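Local coordinates for CalS11 (Micromonospora echinospora, PDB 3TOS), which probably acts as an S-adenosyl-L-methionine-dependent O-methyltransferase on a calicheamicin precursor, and is seen here with the product cofactor S-adenosyl-L-homocysteine bound, at residues I73-V78 with R82-F87; D60-Q65 with I183-F188. One frame throughout, in Å; residues are numbered along the deposited sequence.

Contact 1: residues I73-V78 with R82-F87; sequences IMEFGV and RHLGTF. With SAH (S-adenosyl-L-homocysteine), chain O.
Glu75 and His83 meet across the first beta-loop-alpha turn of a Rossmann-like methyltransferase fold, where strand 73-76 and helix 82-87 run nearly antiparallel (167°) and the loop between them holds the amino-acid end of S-adenosyl-L-homocysteine (SAH). His83 ND1 donates to Glu75 OE2 (2.6 Å, 153°), reaching its syn side from somewhat above the carboxylate plane, while the oxygen lies close to the imidazole plane. The extended Glu75 chain, CG anti to the backbone N (chi1 -178°), carries the carboxylate to the ligand, and OE2 also lies 2.9 Å from SAH N, which donates to Gly77 O (2.8 Å). SAH OXT sits over the centre of the His83 ring face and at the guanidinium edge of Arg82, whose NE (3.0 Å) and NH2 both donate to it. Gly77 has backbone angles suited to glycine, and a side chain there would crowd the ribose oxygen O4' of SAH. A second shell fixes these groups: His83 NE2 bonds to Asp55 and Arg82 NH1 to Gln52, both in helix 50-65. With an alanine in place of His83, Glu75 OE2 would probably lose its donor from the helix and Asp55 its imidazole partner, leaving the carboxylate less firmly set beside the SAH amine. Farther from the ligand carboxylate, apolar contacts join the two segments: Val78 CG1 touches Leu84 CD1 (3.5 Å), and Ile73 CG2 lies over the Phe87 ring in a CH-pi contact, 4.0 Å from its centroid. One water also bridges them, donating to Glu75 OE1 (2.6 Å) and Val78 O and accepting from His83 N.

Contact 2: residues D60-Q65 with I183-F188; sequences DALYRQ and IALAYF
Helix 60-65 lies against one side of strand 185-188, which follows a corner in the chain at Ala184, and Leu62 on the helix and Leu185 and Tyr187 on the strand all direct their CB atoms into the interface. Leu62 carries the helix side of the contact. Its CG is anti to the carbonyl carbon (chi1 -63°), and from there CD1 reaches the rim of the Tyr187 ring, 3.8 Å from CE2 and equally near CD2. The methyl lies close to the ring plane, so it meets the C-H edge of the phenol, not its pi face, and the two side chains cross at about a right angle. Nearer the helix backbone, Leu62 CB rests against Leu185 CD2 at 4.2 Å, a looser touch. Leu185 and Tyr187 are two positions apart on the strand and point to the same side, which lets one leucine span both. Around them the Rossmann-like core closes in: Tyr187 meets His83 edge-to-face and touches Glu75, while Tyr63, the next residue on the helix after Leu62, packs on Ile73. The Tyr187 hydroxyl has its polar partner in Asp216, a residue of the L-glutamate and sodium sites. Across helix and strand the contact is apolar and small, 149 Å² in all. With no hydrogen bond between the segments, it depends on the fit of Leu62 to Leu185 and to the rim of Tyr187, while the other end of the phenol is held by a directional bond to Asp216, beside the glutamate pocket.

In the fold
Of the elements in these contacts, helix 50-65 is the first along the chain and supplies residues 60-65 to contact 2. The chain then enters strand 72-76 and, after a short loop, helix 82-94; contact 1 closes that small loop, the opening half of the beta-alpha-beta unit that ends in strand 103-107. Only much later, at strand 183-188, is the long loop of contact 2 closed, with contact 1 lying wholly within it. The two join side by side in the sheet, where strands 72-76 and 183-188 are parallel neighbours: Met74 O is 2.8 Å from Tyr187 N, a probable hydrogen bond. Helix 50-65 meets both strands through side chains, Leu62 on strand 183-188 and Tyr63 on Ile73.

Contact 1: residues I73-V78 with R82-F87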
loop_
_atom_site.group_PDB
_atom_site.type_symbol
_atom_site.label_atom_id
_atom_site.label_comp_id
_atom_site.label_asym_id
_atom_site.label_seq_id
_atom_site.Cartn_x
_atom_site.Cartn_y
_atom_site.Cartn_z
ATOM N N ILE B 73 -17.260 -26.797 4.956
ATOM C CA ILE B 73 -17.979 -25.876 5.865
ATOM C C ILE B 73 -18.813 -26.758 6.788
ATOM O O ILE B 73 -19.574 -27.633 6.302
ATOM C CB ILE B 73 -18.929 -24.914 5.068
ATOM C CG1 ILE B 73 -18.073 -24.027 4.156
ATOM C CG2 ILE B 73 -19.749 -24.053 6.076
ATOM C CD1 ILE B 73 -18.956 -23.215 3.141
HETATM N N MSE B 74 -18.614 -26.571 8.098
HETATM C CA MSE B 74 -19.410 -27.276 9.112
HETATM C C MSE B 74 -20.169 -26.308 9.982
HETATM O O MSE B 74 -19.590 -25.292 10.400
HETATM C CB MSE B 74 -18.501 -28.135 10.003
HETATM C CG MSE B 74 -17.846 -29.273 9.225
HETATM SE SE MSE B 74 -16.866 -30.353 10.524
HETATM C CE MSE B 74 -16.592 -31.807 9.317
ATOM N N GLU B 75 -21.459 -26.591 10.260
ATOM C CA GLU B 75 -22.218 -25.817 11.256
ATOM C C GLU B 75 -22.608 -26.778 12.337
ATOM O O GLU B 75 -23.146 -27.838 12.045
ATOM C CB GLU B 75 -23.469 -25.130 10.684
ATOM C CG GLU B 75 -24.134 -24.319 11.846
ATOM C CD GLU B 75 -25.331 -23.521 11.408
ATOM O OE1 GLU B 75 -26.157 -24.047 10.603
ATOM O OE2 GLU B 75 -25.464 -22.395 11.891
ATOM N N PHE B 76 -22.278 -26.441 13.578
ATOM C CA PHE B 76 -22.707 -27.231 14.725
ATOM C C PHE B 76 -23.860 -26.446 15.364
ATOM O O PHE B 76 -23.659 -25.397 16.017
ATOM C CB PHE B 76 -21.546 -27.401 15.697
ATOM C CG PHE B 76 -20.271 -27.820 14.998
ATOM C CD1 PHE B 76 -20.151 -29.091 14.428
ATOM C CD2 PHE B 76 -19.202 -26.912 14.887
ATOM C CE1 PHE B 76 -18.939 -29.454 13.732
ATOM C CE2 PHE B 76 -18.044 -27.240 14.165
ATOM C CZ PHE B 76 -17.907 -28.551 13.617
ATOM N N GLY B 77 -25.075 -26.951 15.161
ATOM C CA GLY B 77 -26.293 -26.263 15.666
ATOM C C GLY B 77 -26.973 -25.646 14.456
ATOM O O GLY B 77 -26.645 -24.522 14.054
ATOM N N VAL B 78 -27.943 -26.375 13.889
ATOM C CA VAL B 78 -28.553 -26.020 12.599
ATOM C C VAL B 78 -29.954 -25.478 12.798
ATOM O O VAL B 78 -30.344 -24.560 12.088
ATOM C CB VAL B 78 -28.632 -27.321 11.752
ATOM C CG1 VAL B 78 -29.396 -27.138 10.432
ATOM C CG2 VAL B 78 -27.165 -27.764 11.422
ATOM N N ARG B 82 -31.215 -21.962 8.733
ATOM C CA ARG B 82 -30.929 -20.625 8.200
ATOM C C ARG B 82 -29.557 -20.494 7.551
ATOM O O ARG B 82 -29.410 -19.999 6.424
ATOM C CB ARG B 82 -30.975 -19.620 9.360
ATOM C CG ARG B 82 -30.605 -18.192 8.875
ATOM C CD ARG B 82 -30.774 -17.093 9.954
ATOM N NE ARG B 82 -30.008 -17.412 11.167
ATOM C CZ ARG B 82 -29.765 -16.563 12.170
ATOM N NH1 ARG B 82 -30.176 -15.293 12.098
ATOM N NH2 ARG B 82 -29.019 -16.966 13.217
ATOM N N HIS B 83 -28.525 -20.872 8.304
ATOM C CA HIS B 83 -27.168 -20.710 7.794
ATOM C C HIS B 83 -26.830 -21.692 6.671
ATOM O O HIS B 83 -26.050 -21.354 5.787
ATOM C CB HIS B 83 -26.149 -20.854 8.928
ATOM C CG HIS B 83 -26.197 -19.725 9.908
ATOM N ND1 HIS B 83 -25.768 -19.876 11.196
ATOM C CD2 HIS B 83 -26.575 -18.421 9.774
ATOM C CE1 HIS B 83 -25.906 -18.713 11.839
ATOM N NE2 HIS B 83 -26.378 -17.816 10.990
ATOM N N LEU B 84 -27.403 -22.914 6.684
ATOM C CA LEU B 84 -27.066 -23.896 5.639
ATOM C C LEU B 84 -27.633 -23.434 4.308
ATOM O O LEU B 84 -26.975 -23.561 3.278
ATOM C CB LEU B 84 -27.629 -25.286 5.956
ATOM C CG LEU B 84 -27.126 -25.951 7.256
ATOM C CD1 LEU B 84 -27.583 -27.402 7.420
ATOM C CD2 LEU B 84 -25.606 -25.795 7.440
ATOM N N GLY B 85 -28.845 -22.855 4.346
ATOM C CA GLY B 85 -29.482 -22.250 3.155
ATOM C C GLY B 85 -28.556 -21.191 2.627
ATOM O O GLY B 85 -28.278 -21.136 1.423
ATOM N N THR B 86 -28.109 -20.302 3.521
ATOM C CA THR B 86 -27.234 -19.210 3.123
ATOM C C THR B 86 -25.942 -19.734 2.436
ATOM O O THR B 86 -25.574 -19.288 1.360
ATOM C CB THR B 86 -26.854 -18.354 4.334
ATOM O OG1 THR B 86 -28.092 -17.947 4.970
ATOM C CG2 THR B 86 -26.071 -17.133 3.837
ATOM N N PHE B 87 -25.264 -20.677 3.107
ATOM C CA PHE B 87 -24.053 -21.297 2.526
ATOM C C PHE B 87 -24.313 -21.989 1.181
ATOM O O PHE B 87 -23.471 -21.890 0.282
ATOM C CB PHE B 87 -23.425 -22.285 3.498
ATOM C CG PHE B 87 -22.871 -21.638 4.744
ATOM C CD1 PHE B 87 -22.241 -20.420 4.690
ATOM C CD2 PHE B 87 -23.050 -22.245 5.989
ATOM C CE1 PHE B 87 -21.736 -19.803 5.938
ATOM C CE2 PHE B 87 -22.591 -21.675 7.172
ATOM C CZ PHE B 87 -21.908 -20.452 7.164
HETATM N N SAH O . -27.791 -21.990 13.498
HETATM C CA SAH O . -29.258 -21.892 13.792
HETATM C CB SAH O . -29.563 -21.794 15.277
HETATM C CG SAH O . -29.164 -23.074 16.041
HETATM S SD SAH O . -29.983 -23.107 17.622
HETATM C C SAH O . -29.752 -20.627 13.094
HETATM O O SAH O . -30.981 -20.312 13.138
HETATM O OXT SAH O . -28.997 -19.953 12.381
HETATM C "C5'" SAH O . -28.954 -24.224 18.587
HETATM C "C4'" SAH O . -28.927 -25.695 18.049
HETATM O "O4'" SAH O . -27.868 -26.403 18.708
HETATM C "C3'" SAH O . -30.233 -26.407 18.433
HETATM O "O3'" SAH O . -30.954 -26.807 17.241
HETATM C "C2'" SAH O . -29.746 -27.567 19.284
HETATM O "O2'" SAH O . -30.493 -28.792 19.133
HETATM C "C1'" SAH O . -28.285 -27.734 18.802
HETATM N N9 SAH O . -27.440 -28.424 19.807
HETATM C C8 SAH O . -27.099 -27.993 21.051
HETATM N N7 SAH O . -26.376 -28.991 21.620
HETATM C C5 SAH O . -26.273 -30.035 20.771
HETATM C C6 SAH O . -25.631 -31.353 20.818
HETATM N N6 SAH O . -25.013 -31.768 21.948
HETATM N N1 SAH O . -25.737 -32.118 19.703
HETATM C C2 SAH O . -26.383 -31.686 18.578
HETATM N N3 SAH O . -27.055 -30.517 18.487
HETATM C C4 SAH O . -26.950 -29.658 19.561
HETATM O O HOH W 1 -28.543 -22.976 10.374
#

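Contact 2: residues D60-Q65 with I183-F188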
loop_
_atom_site.group_PDB
_atom_site.type_symbol
_atom_site.label_atom_id
_atom_site.label_comp_id
_atom_site.label_asym_id
_atom_site.label_seq_id
_atom_site.Cartn_x
_atom_site.Cartn_y
_atom_site.Cartn_z
ATOM N N ASP B 60 -21.769 -14.318 4.599
ATOM C CA ASP B 60 -21.059 -14.025 3.372
ATOM C C ASP B 60 -19.625 -13.558 3.655
ATOM O O ASP B 60 -18.694 -13.952 2.943
ATOM C CB ASP B 60 -21.817 -12.954 2.543
ATOM C CG ASP B 60 -21.063 -12.531 1.336
ATOM O OD1 ASP B 60 -21.004 -13.334 0.406
ATOM O OD2 ASP B 60 -20.573 -11.390 1.267
ATOM N N ALA B 61 -19.438 -12.746 4.702
ATOM C CA ALA B 61 -18.100 -12.259 5.051
ATOM C C ALA B 61 -17.214 -13.435 5.502
ATOM O O ALA B 61 -16.036 -13.511 5.108
ATOM C CB ALA B 61 -18.186 -11.219 6.179
ATOM N N LEU B 62 -17.759 -14.358 6.302
ATOM C CA LEU B 62 -16.947 -15.527 6.719
ATOM C C LEU B 62 -16.614 -16.417 5.519
ATOM O O LEU B 62 -15.441 -16.833 5.342
ATOM C CB LEU B 62 -17.675 -16.380 7.762
ATOM C CG LEU B 62 -17.960 -15.647 9.090
ATOM C CD1 LEU B 62 -18.771 -16.606 9.963
ATOM C CD2 LEU B 62 -16.649 -15.250 9.883
ATOM N N TYR B 63 -17.593 -16.639 4.641
ATOM C CA TYR B 63 -17.357 -17.499 3.485
ATOM C C TYR B 63 -16.294 -16.886 2.581
ATOM O O TYR B 63 -15.379 -17.553 2.090
ATOM C CB TYR B 63 -18.665 -17.713 2.712
ATOM C CG TYR B 63 -18.686 -18.876 1.709
ATOM C CD1 TYR B 63 -17.518 -19.346 1.083
ATOM C CD2 TYR B 63 -19.830 -19.587 1.496
ATOM C CE1 TYR B 63 -17.537 -20.393 0.217
ATOM C CE2 TYR B 63 -19.834 -20.671 0.634
ATOM C CZ TYR B 63 -18.739 -21.014 -0.055
ATOM O OH TYR B 63 -18.819 -22.103 -0.907
ATOM N N ARG B 64 -16.394 -15.579 2.335
ATOM C CA ARG B 64 -15.391 -14.930 1.491
ATOM C C ARG B 64 -13.968 -15.067 2.030
ATOM O O ARG B 64 -13.020 -15.107 1.265
ATOM C CB ARG B 64 -15.737 -13.458 1.288
ATOM C CG ARG B 64 -16.903 -13.282 0.313
ATOM C CD ARG B 64 -17.092 -11.797 0.005
ATOM N NE ARG B 64 -17.677 -11.034 1.115
ATOM C CZ ARG B 64 -17.055 -10.107 1.850
ATOM N NH1 ARG B 64 -15.761 -9.840 1.670
ATOM N NH2 ARG B 64 -17.727 -9.478 2.818
ATOM N N GLN B 65 -13.833 -15.179 3.343
ATOM C CA GLN B 65 -12.493 -15.328 3.939
ATOM C C GLN B 65 -11.867 -16.686 3.743
ATOM O O GLN B 65 -10.643 -16.801 3.912
ATOM C CB GLN B 65 -12.485 -14.986 5.443
ATOM C CG GLN B 65 -12.641 -13.442 5.597
ATOM C CD GLN B 65 -12.394 -12.933 7.016
ATOM O OE1 GLN B 65 -11.476 -13.368 7.696
ATOM N NE2 GLN B 65 -13.237 -12.016 7.463
ATOM N N ILE B 183 -11.092 -28.734 7.291
ATOM C CA ILE B 183 -12.221 -27.836 7.678
ATOM C C ILE B 183 -11.825 -26.448 7.348
ATOM O O ILE B 183 -10.884 -25.892 7.949
ATOM C CB ILE B 183 -12.555 -27.959 9.189
ATOM C CG1 ILE B 183 -13.000 -29.406 9.455
ATOM C CG2 ILE B 183 -13.687 -26.878 9.617
ATOM C CD1 ILE B 183 -13.127 -29.770 10.946
ATOM N N ALA B 184 -12.505 -25.846 6.374
ATOM C CA ALA B 184 -12.253 -24.436 6.050
ATOM C C ALA B 184 -12.953 -23.451 6.990
ATOM O O ALA B 184 -12.368 -22.437 7.383
ATOM C CB ALA B 184 -12.642 -24.151 4.615
ATOM N N LEU B 185 -14.193 -23.779 7.337
ATOM C CA LEU B 185 -15.001 -22.888 8.184
ATOM C C LEU B 185 -15.800 -23.775 9.145
ATOM O O LEU B 185 -16.511 -24.685 8.726
ATOM C CB LEU B 185 -15.943 -22.001 7.318
ATOM C CG LEU B 185 -17.025 -21.173 8.043
ATOM C CD1 LEU B 185 -16.365 -20.177 9.027
ATOM C CD2 LEU B 185 -17.884 -20.467 7.002
ATOM N N ALA B 186 -15.635 -23.544 10.441
ATOM C CA ALA B 186 -16.333 -24.280 11.508
ATOM C C ALA B 186 -17.171 -23.258 12.245
ATOM O O ALA B 186 -16.615 -22.328 12.884
ATOM C CB ALA B 186 -15.348 -24.922 12.462
ATOM N N TYR B 187 -18.512 -23.350 12.068
ATOM C CA TYR B 187 -19.448 -22.400 12.677
ATOM C C TYR B 187 -20.091 -23.002 13.917
ATOM O O TYR B 187 -20.944 -23.886 13.832
ATOM C CB TYR B 187 -20.496 -21.926 11.637
ATOM C CG TYR B 187 -21.157 -20.656 12.142
ATOM C CD1 TYR B 187 -22.292 -20.702 12.976
ATOM C CD2 TYR B 187 -20.626 -19.398 11.838
ATOM C CE1 TYR B 187 -22.828 -19.535 13.522
ATOM C CE2 TYR B 187 -21.170 -18.230 12.349
ATOM C CZ TYR B 187 -22.253 -18.304 13.190
ATOM O OH TYR B 187 -22.785 -17.130 13.706
ATOM N N PHE B 188 -19.698 -22.508 15.086
ATOM C CA PHE B 188 -20.260 -23.013 16.337
ATOM C C PHE B 188 -21.506 -22.259 16.745
ATOM O O PHE B 188 -21.450 -21.065 17.095
ATOM C CB PHE B 188 -19.201 -22.851 17.450
ATOM C CG PHE B 188 -18.133 -23.896 17.374
ATOM C CD1 PHE B 188 -17.051 -23.766 16.478
ATOM C CD2 PHE B 188 -18.195 -24.989 18.200
ATOM C CE1 PHE B 188 -16.048 -24.763 16.396
ATOM C CE2 PHE B 188 -17.220 -25.968 18.151
ATOM C CZ PHE B 188 -16.097 -25.858 17.241
#